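Local coordinates for catabolite control protein A (Lactococcus lactis, PDB 2O20) that probably acts as a global transcriptional regulator of carbon catabolite repression and activation, binding DNA as a member of the LacI family, at residues V160-K174 with T288-A301. The protein carries 1 engineered substitution. Numbering follows the deposited sequence.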
ATOM      1  N   VAL D 160     -21.480  -5.034   0.824  1.00 21.23           N
ATOM      2  CA  VAL D 160     -20.834  -5.529   2.037  1.00 20.85           C
ATOM      3  C   VAL D 160     -20.057  -4.373   2.695  1.00 20.57           C
ATOM      4  O   VAL D 160     -19.191  -3.752   2.060  1.00 19.37           O
ATOM      5  CB  VAL D 160     -19.899  -6.702   1.741  1.00 21.02           C
ATOM      6  CG1 VAL D 160     -19.391  -7.346   3.073  1.00 21.84           C
ATOM      7  CG2 VAL D 160     -20.613  -7.726   0.887  1.00 22.00           C
ATOM      8  N   ASN D 161     -20.349  -4.132   3.980  1.00 19.85           N
ATOM      9  CA  ASN D 161     -19.843  -2.982   4.713  1.00 19.33           C
ATOM     10  C   ASN D 161     -19.744  -3.332   6.198  1.00 18.47           C
ATOM     11  O   ASN D 161     -20.274  -4.362   6.619  1.00 19.25           O
ATOM     12  CB  ASN D 161     -20.789  -1.764   4.549  1.00 18.54           C
ATOM     13  CG  ASN D 161     -20.798  -1.191   3.150  1.00 19.47           C
ATOM     14  OD1 ASN D 161     -19.959  -0.351   2.780  1.00 18.98           O
ATOM     15  ND2 ASN D 161     -21.768  -1.610   2.362  1.00 18.61           N
ATOM     16  N   ILE D 162     -19.082  -2.474   6.976  1.00 17.43           N
ATOM     17  CA  ILE D 162     -19.290  -2.401   8.439  1.00 17.22           C
ATOM     18  C   ILE D 162     -20.479  -1.486   8.739  1.00 17.68           C
ATOM     19  O   ILE D 162     -21.057  -0.897   7.817  1.00 18.49           O
ATOM     20  CB  ILE D 162     -17.997  -1.998   9.268  1.00 16.60           C
ATOM     21  CG1 ILE D 162     -17.562  -0.545   9.044  1.00 18.01           C
ATOM     22  CG2 ILE D 162     -16.862  -2.985   9.019  1.00 15.95           C
ATOM     23  CD1 ILE D 162     -16.886   0.072  10.243  1.00 17.82           C
ATOM     24  N   ASP D 163     -20.872  -1.421  10.013  1.00 18.97           N
ATOM     25  CA  ASP D 163     -21.891  -0.502  10.529  1.00 18.78           C
ATOM     26  C   ASP D 163     -21.176   0.841  10.831  1.00 18.79           C
ATOM     27  O   ASP D 163     -20.591   1.032  11.887  1.00 18.02           O
ATOM     28  CB  ASP D 163     -22.581  -1.114  11.777  1.00 18.60           C
ATOM     29  CG  ASP D 163     -23.683  -0.240  12.338  1.00 20.47           C
ATOM     30  OD1 ASP D 163     -23.779   0.931  11.948  1.00 23.06           O
ATOM     31  OD2 ASP D 163     -24.485  -0.729  13.175  1.00 22.83           O
ATOM     32  N   TYR D 164     -21.198   1.751   9.858  1.00 19.78           N
ATOM     33  CA  TYR D 164     -20.475   3.046  10.004  1.00 20.73           C
ATOM     34  C   TYR D 164     -21.040   3.957  11.112  1.00 21.46           C
ATOM     35  O   TYR D 164     -20.302   4.734  11.763  1.00 21.95           O
ATOM     36  CB  TYR D 164     -20.474   3.796   8.675  1.00 20.85           C
ATOM     37  CG  TYR D 164     -19.854   3.019   7.529  1.00 20.86           C
ATOM     38  CD1 TYR D 164     -18.477   2.790   7.476  1.00 20.17           C
ATOM     39  CD2 TYR D 164     -20.630   2.531   6.498  1.00 19.76           C
ATOM     40  CE1 TYR D 164     -17.909   2.093   6.441  1.00 20.52           C
ATOM     41  CE2 TYR D 164     -20.052   1.814   5.438  1.00 19.29           C
ATOM     42  CZ  TYR D 164     -18.692   1.611   5.420  1.00 22.15           C
ATOM     43  OH  TYR D 164     -18.098   0.906   4.383  1.00 22.16           O
ATOM     44  N   HIS D 165     -22.346   3.878  11.309  1.00 21.15           N
ATOM     45  CA  HIS D 165     -23.030   4.618  12.374  1.00 21.28           C
ATOM     46  C   HIS D 165     -22.467   4.221  13.751  1.00 20.40           C
ATOM     47  O   HIS D 165     -21.985   5.055  14.520  1.00 18.96           O
ATOM     48  CB  HIS D 165     -24.525   4.334  12.291  1.00 22.60           C
ATOM     49  CG  HIS D 165     -25.314   4.910  13.419  1.00 25.06           C
ATOM     50  ND1 HIS D 165     -25.411   4.294  14.651  1.00 32.14           N
ATOM     51  CD2 HIS D 165     -26.061   6.028  13.502  1.00 29.61           C
ATOM     52  CE1 HIS D 165     -26.178   5.017  15.445  1.00 30.40           C
ATOM     53  NE2 HIS D 165     -26.594   6.070  14.769  1.00 32.02           N
ATOM     54  N   LEU D 166     -22.476   2.934  14.020  1.00 19.72           N
ATOM     55  CA  LEU D 166     -21.986   2.420  15.297  1.00 21.36           C
ATOM     56  C   LEU D 166     -20.490   2.722  15.497  1.00 19.95           C
ATOM     57  O   LEU D 166     -20.082   3.136  16.592  1.00 20.95           O
ATOM     58  CB  LEU D 166     -22.303   0.909  15.418  1.00 20.63           C
ATOM     59  CG  LEU D 166     -21.833   0.172  16.669  1.00 21.60           C
ATOM     60  CD1 LEU D 166     -22.539   0.729  17.898  1.00 23.59           C
ATOM     61  CD2 LEU D 166     -22.088  -1.315  16.508  1.00 22.95           C
ATOM     62  N   ALA D 167     -19.672   2.501  14.472  1.00 20.52           N
ATOM     63  CA  ALA D 167     -18.239   2.833  14.549  1.00 19.84           C
ATOM     64  C   ALA D 167     -17.991   4.320  14.851  1.00 19.30           C
ATOM     65  O   ALA D 167     -17.147   4.653  15.674  1.00 19.19           O
ATOM     66  CB  ALA D 167     -17.518   2.403  13.259  1.00 19.03           C
ATOM     67  N   ALA D 168     -18.731   5.201  14.188  1.00 18.95           N
ATOM     68  CA  ALA D 168     -18.614   6.654  14.405  1.00 19.55           C
ATOM     69  C   ALA D 168     -19.124   7.054  15.814  1.00 18.83           C
ATOM     70  O   ALA D 168     -18.523   7.907  16.465  1.00 19.75           O
ATOM     71  CB  ALA D 168     -19.356   7.427  13.304  1.00 18.53           C
ATOM     72  N   TYR D 169     -20.198   6.421  16.292  1.00 19.47           N
ATOM     73  CA  TYR D 169     -20.689   6.609  17.663  1.00 18.55           C
ATOM     74  C   TYR D 169     -19.652   6.177  18.710  1.00 18.06           C
ATOM     75  O   TYR D 169     -19.330   6.962  19.589  1.00 17.84           O
ATOM     76  CB  TYR D 169     -22.023   5.852  17.887  1.00 19.69           C
ATOM     77  CG  TYR D 169     -22.527   5.892  19.315  1.00 20.09           C
ATOM     78  CD1 TYR D 169     -23.228   6.999  19.803  1.00 18.74           C
ATOM     79  CD2 TYR D 169     -22.299   4.818  20.182  1.00 21.61           C
ATOM     80  CE1 TYR D 169     -23.697   7.032  21.117  1.00 22.14           C
ATOM     81  CE2 TYR D 169     -22.772   4.822  21.484  1.00 23.57           C
ATOM     82  CZ  TYR D 169     -23.461   5.942  21.957  1.00 22.56           C
ATOM     83  OH  TYR D 169     -23.919   5.946  23.254  1.00 23.00           O
ATOM     84  N   GLN D 170     -19.114   4.956  18.590  1.00 17.47           N
ATOM     85  CA  GLN D 170     -18.126   4.424  19.555  1.00 18.09           C
ATOM     86  C   GLN D 170     -16.816   5.258  19.536  1.00 18.09           C
ATOM     87  O   GLN D 170     -16.231   5.518  20.574  1.00 17.88           O
ATOM     88  CB  GLN D 170     -17.787   2.967  19.253  1.00 18.87           C
ATOM     89  CG  GLN D 170     -18.901   1.974  19.566  1.00 19.92           C
ATOM     90  CD  GLN D 170     -18.688   0.638  18.889  1.00 24.54           C
ATOM     91  OE1 GLN D 170     -17.808   0.492  18.041  1.00 24.42           O
ATOM     92  NE2 GLN D 170     -19.515  -0.349  19.252  1.00 26.16           N
ATOM     93  N   SER D 171     -16.379   5.681  18.347  1.00 18.11           N
ATOM     94  CA  SER D 171     -15.183   6.509  18.211  1.00 18.11           C
ATOM     95  C   SER D 171     -15.340   7.870  18.917  1.00 17.87           C
ATOM     96  O   SER D 171     -14.446   8.329  19.680  1.00 18.14           O
ATOM     97  CB  SER D 171     -14.855   6.730  16.710  1.00 18.16           C
ATOM     98  OG  SER D 171     -14.533   5.519  16.090  1.00 21.08           O
ATOM     99  N   THR D 172     -16.457   8.536  18.637  1.00 18.22           N
ATOM    100  CA  THR D 172     -16.748   9.843  19.239  1.00 18.67           C
ATOM    101  C   THR D 172     -16.865   9.714  20.772  1.00 19.21           C
ATOM    102  O   THR D 172     -16.269  10.496  21.498  1.00 17.71           O
ATOM    103  CB  THR D 172     -18.011  10.465  18.620  1.00 18.64           C
ATOM    104  OG1 THR D 172     -17.866  10.496  17.189  1.00 17.89           O
ATOM    105  CG2 THR D 172     -18.291  11.878  19.187  1.00 19.46           C
ATOM    106  N   LYS D 173     -17.593   8.697  21.255  1.00 19.94           N
ATOM    107  CA  LYS D 173     -17.735   8.460  22.693  1.00 20.75           C
ATOM    108  C   LYS D 173     -16.410   8.200  23.408  1.00 19.92           C
ATOM    109  O   LYS D 173     -16.209   8.634  24.526  1.00 20.74           O
ATOM    110  CB  LYS D 173     -18.700   7.270  22.932  1.00 21.37           C
ATOM    111  CG  LYS D 173     -19.222   7.144  24.325  1.00 23.55           C
ATOM    112  CD  LYS D 173     -20.253   5.983  24.420  1.00 24.35           C
ATOM    113  CE  LYS D 173     -20.950   5.963  25.754  1.00 27.75           C
ATOM    114  NZ  LYS D 173     -22.052   4.964  25.718  1.00 33.63           N
ATOM    115  N   LYS D 174     -15.490   7.497  22.754  1.00 20.80           N
ATOM    116  CA  LYS D 174     -14.172   7.275  23.308  1.00 20.50           C
ATOM    117  C   LYS D 174     -13.429   8.599  23.569  1.00 19.86           C
ATOM    118  O   LYS D 174     -12.755   8.757  24.584  1.00 20.41           O
ATOM    119  CB  LYS D 174     -13.368   6.388  22.349  1.00 20.93           C
ATOM    120  CG  LYS D 174     -11.996   6.034  22.842  1.00 22.57           C
ATOM    121  CD  LYS D 174     -11.387   4.894  22.039  1.00 23.44           C
ATOM    122  CE  LYS D 174      -9.942   4.739  22.359  1.00 24.09           C
ATOM    123  NZ  LYS D 174      -9.743   4.176  23.718  1.00 24.63           N
ATOM    124  N   THR D 288      -4.415   4.846  16.943  1.00 17.81           N
ATOM    125  CA  THR D 288      -5.704   4.266  17.333  1.00 18.27           C
ATOM    126  C   THR D 288      -6.685   4.239  16.145  1.00 17.69           C
ATOM    127  O   THR D 288      -6.796   5.202  15.396  1.00 17.36           O
ATOM    128  CB  THR D 288      -6.321   5.048  18.536  1.00 16.29           C
ATOM    129  OG1 THR D 288      -5.475   4.906  19.673  1.00 19.06           O
ATOM    130  CG2 THR D 288      -7.707   4.533  18.912  1.00 18.06           C
ATOM    131  N   SER D 289      -7.402   3.133  15.973  1.00 17.81           N
ATOM    132  CA  SER D 289      -8.273   2.995  14.789  1.00 18.50           C
ATOM    133  C   SER D 289      -9.442   2.029  15.024  1.00 18.94           C
ATOM    134  O   SER D 289      -9.294   1.026  15.706  1.00 19.45           O
ATOM    135  CB  SER D 289      -7.445   2.494  13.578  1.00 18.88           C
ATOM    136  OG  SER D 289      -8.100   2.710  12.353  1.00 20.04           O
ATOM    137  N   VAL D 290     -10.583   2.331  14.410  1.00 19.83           N
ATOM    138  CA  VAL D 290     -11.564   1.303  14.075  1.00 19.40           C
ATOM    139  C   VAL D 290     -10.864   0.260  13.179  1.00 19.70           C
ATOM    140  O   VAL D 290     -10.200   0.614  12.182  1.00 19.50           O
ATOM    141  CB  VAL D 290     -12.790   1.918  13.325  1.00 19.58           C
ATOM    142  CG1 VAL D 290     -13.706   0.845  12.718  1.00 18.86           C
ATOM    143  CG2 VAL D 290     -13.556   2.866  14.245  1.00 21.09           C
ATOM    144  N   ASN D 291     -10.970  -1.017  13.557  1.00 18.44           N
ATOM    145  CA  ASN D 291     -10.506  -2.130  12.728  1.00 18.25           C
ATOM    146  C   ASN D 291     -11.667  -2.683  11.879  1.00 19.04           C
ATOM    147  O   ASN D 291     -12.627  -3.264  12.425  1.00 18.31           O
ATOM    148  CB  ASN D 291      -9.912  -3.243  13.600  1.00 18.41           C
ATOM    149  CG  ASN D 291      -9.237  -4.349  12.775  1.00 21.11           C
ATOM    150  OD1 ASN D 291      -8.244  -4.119  12.089  1.00 23.66           O
ATOM    151  ND2 ASN D 291      -9.776  -5.553  12.853  1.00 25.09           N
ATOM    152  N   GLN D 292     -11.587  -2.488  10.564  1.00 18.26           N
ATOM    153  CA  GLN D 292     -12.514  -3.122   9.632  1.00 18.95           C
ATOM    154  C   GLN D 292     -11.881  -4.419   9.152  1.00 18.79           C
ATOM    155  O   GLN D 292     -10.655  -4.479   8.940  1.00 19.01           O
ATOM    156  CB  GLN D 292     -12.813  -2.223   8.439  1.00 18.49           C
ATOM    157  CG  GLN D 292     -13.480  -0.884   8.805  1.00 18.46           C
ATOM    158  CD  GLN D 292     -13.907  -0.115   7.549  1.00 19.29           C
ATOM    159  OE1 GLN D 292     -14.261  -0.717   6.552  1.00 21.02           O
ATOM    160  NE2 GLN D 292     -13.847   1.208   7.596  1.00 17.66           N
ATOM    161  N   PRO D 293     -12.703  -5.467   8.974  1.00 19.20           N
ATOM    162  CA  PRO D 293     -12.213  -6.775   8.516  1.00 19.51           C
ATOM    163  C   PRO D 293     -12.065  -6.781   6.992  1.00 19.84           C
ATOM    164  O   PRO D 293     -12.865  -7.377   6.268  1.00 20.34           O
ATOM    165  CB  PRO D 293     -13.288  -7.726   9.042  1.00 19.46           C
ATOM    166  CG  PRO D 293     -14.549  -6.907   8.857  1.00 18.97           C
ATOM    167  CD  PRO D 293     -14.160  -5.491   9.210  1.00 19.12           C
ATOM    168  N   LEU D 294     -11.014  -6.110   6.508  1.00 19.63           N
ATOM    169  CA  LEU D 294     -10.875  -5.807   5.084  1.00 19.07           C
ATOM    170  C   LEU D 294     -10.804  -7.045   4.162  1.00 18.58           C
ATOM    171  O   LEU D 294     -11.480  -7.101   3.148  1.00 18.17           O
ATOM    172  CB  LEU D 294      -9.657  -4.929   4.876  1.00 20.11           C
ATOM    173  CG  LEU D 294      -9.657  -3.514   5.523  1.00 19.21           C
ATOM    174  CD1 LEU D 294      -8.406  -2.813   5.071  1.00 23.25           C
ATOM    175  CD2 LEU D 294     -10.871  -2.714   5.159  1.00 20.78           C
ATOM    176  N   TYR D 295      -9.969  -8.017   4.498  1.00 18.03           N
ATOM    177  CA  TYR D 295      -9.947  -9.262   3.738  1.00 18.97           C
ATOM    178  C   TYR D 295     -11.336  -9.918   3.668  1.00 19.07           C
ATOM    179  O   TYR D 295     -11.774 -10.345   2.616  1.00 19.06           O
ATOM    180  CB  TYR D 295      -8.949 -10.235   4.361  1.00 20.27           C
ATOM    181  CG  TYR D 295      -8.840 -11.560   3.626  1.00 19.10           C
ATOM    182  CD1 TYR D 295      -7.921 -11.720   2.606  1.00 18.77           C
ATOM    183  CD2 TYR D 295      -9.644 -12.642   3.961  1.00 21.79           C
ATOM    184  CE1 TYR D 295      -7.802 -12.930   1.934  1.00 18.93           C
ATOM    185  CE2 TYR D 295      -9.538 -13.860   3.287  1.00 21.59           C
ATOM    186  CZ  TYR D 295      -8.611 -13.986   2.266  1.00 21.27           C
ATOM    187  OH  TYR D 295      -8.482 -15.184   1.591  1.00 21.66           O
ATOM    188  N   ASP D 296     -12.029  -9.956   4.794  1.00 19.43           N
ATOM    189  CA  ASP D 296     -13.369 -10.563   4.872  1.00 20.55           C
ATOM    190  C   ASP D 296     -14.431  -9.804   4.087  1.00 20.75           C
ATOM    191  O   ASP D 296     -15.359 -10.392   3.553  1.00 20.13           O
ATOM    192  CB  ASP D 296     -13.789 -10.667   6.334  1.00 20.97           C
ATOM    193  CG  ASP D 296     -12.992 -11.711   7.103  1.00 24.84           C
ATOM    194  OD1 ASP D 296     -12.453 -12.653   6.463  1.00 29.07           O
ATOM    195  OD2 ASP D 296     -12.955 -11.622   8.348  1.00 28.11           O
ATOM    196  N   LEU D 297     -14.306  -8.481   4.022  1.00 20.63           N
ATOM    197  CA  LEU D 297     -15.215  -7.695   3.211  1.00 19.67           C
ATOM    198  C   LEU D 297     -15.173  -8.131   1.753  1.00 19.53           C
ATOM    199  O   LEU D 297     -16.226  -8.288   1.129  1.00 19.06           O
ATOM    200  CB  LEU D 297     -14.880  -6.180   3.321  1.00 19.65           C
ATOM    201  CG  LEU D 297     -15.185  -5.427   4.610  1.00 19.35           C
ATOM    202  CD1 LEU D 297     -14.556  -4.066   4.580  1.00 22.14           C
ATOM    203  CD2 LEU D 297     -16.696  -5.286   4.837  1.00 20.11           C
ATOM    204  N   GLY D 298     -13.954  -8.297   1.213  1.00 19.80           N
ATOM    205  CA  GLY D 298     -13.716  -8.835  -0.144  1.00 19.97           C
ATOM    206  C   GLY D 298     -14.169 -10.300  -0.333  1.00 19.72           C
ATOM    207  O   GLY D 298     -14.838 -10.630  -1.317  1.00 19.60           O
ATOM    208  N   ALA D 299     -13.781 -11.175   0.593  1.00 19.38           N
ATOM    209  CA  ALA D 299     -14.152 -12.592   0.519  1.00 19.53           C
ATOM    210  C   ALA D 299     -15.667 -12.764   0.572  1.00 19.77           C
ATOM    211  O   ALA D 299     -16.257 -13.504  -0.236  1.00 20.19           O
ATOM    212  CB  ALA D 299     -13.476 -13.381   1.627  1.00 19.07           C
ATOM    213  N   VAL D 300     -16.310 -12.069   1.508  1.00 19.91           N
ATOM    214  CA  VAL D 300     -17.765 -12.157   1.678  1.00 19.53           C
ATOM    215  C   VAL D 300     -18.466 -11.641   0.426  1.00 19.37           C
ATOM    216  O   VAL D 300     -19.438 -12.248  -0.033  1.00 18.92           O
ATOM    217  CB  VAL D 300     -18.246 -11.429   2.990  1.00 19.85           C
ATOM    218  CG1 VAL D 300     -19.741 -11.262   3.014  1.00 20.93           C
ATOM    219  CG2 VAL D 300     -17.792 -12.220   4.210  1.00 20.29           C
ATOM    220  N   ALA D 301     -17.956 -10.541  -0.138  1.00 19.42           N
ATOM    221  CA  ALA D 301     -18.501  -9.979  -1.365  1.00 19.29           C
ATOM    222  C   ALA D 301     -18.373 -10.939  -2.533  1.00 19.74           C
ATOM    223  O   ALA D 301     -19.300 -11.084  -3.347  1.00 19.82           O
ATOM    224  CB  ALA D 301     -17.801  -8.690  -1.701  1.00 20.58           C
TER
HETATM  225  O   HOH W   1     -16.939  -1.195   5.362  1.00 25.36           O
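Ile162 meets Gln292 and Pro293 where two chain crossings run side by side, and its branches can be followed outward. From CB, the CG2 methyl goes to the proline ring, 3.7 Å from Pro293 CD. The other branch starts with CG1 wedged between the backbone N and the carbonyl carbon (chi1 69°), a less usual choice that lays it over the amide of Gln292, with CG1 4.0 Å from Gln292 CD. CD1, at the tip, rests on Gln292 CG and also reaches Val290 CG1 at 4.1 Å. The two side chains cross at about a right angle. Glutamine suits the site because its aliphatic part and amide face pack on Ile162, while the edge atoms of the amide serve polar partners. One water accepts from Ile162 N and donates to Gln292 OE1 and Tyr164 OH, and Gln292 NE2 bonds to Gly274 O. Replaced by alanine, Ile162 would probably leave a gap against Pro293 and Val290 and let the Gln292 side chain shift, disturbing the water bridge.

On one flank the small Ala167 and Ser171 let helix 164-177 come close to Val290, whose CG2 lies 3.4 Å from Ser171 OG; that hydroxyl is spent on Ala167 O, so it can face a methyl. On the other, Val160 divides its methyls: CG1 touches Leu297 CD2 (3.8 Å) and Val300, CG2 packs on Ala301, as suits a beta-branched residue on a strand against a helix. No direct hydrogen bond joins the segments; apolar packing and the water do. Segment 160-174 crosses out of the domain built on the six-stranded parallel sheet and 288-301 crosses back into it, two of the three interdomain crossovers typical of the LacI-family, periplasmic-binding-protein-like core.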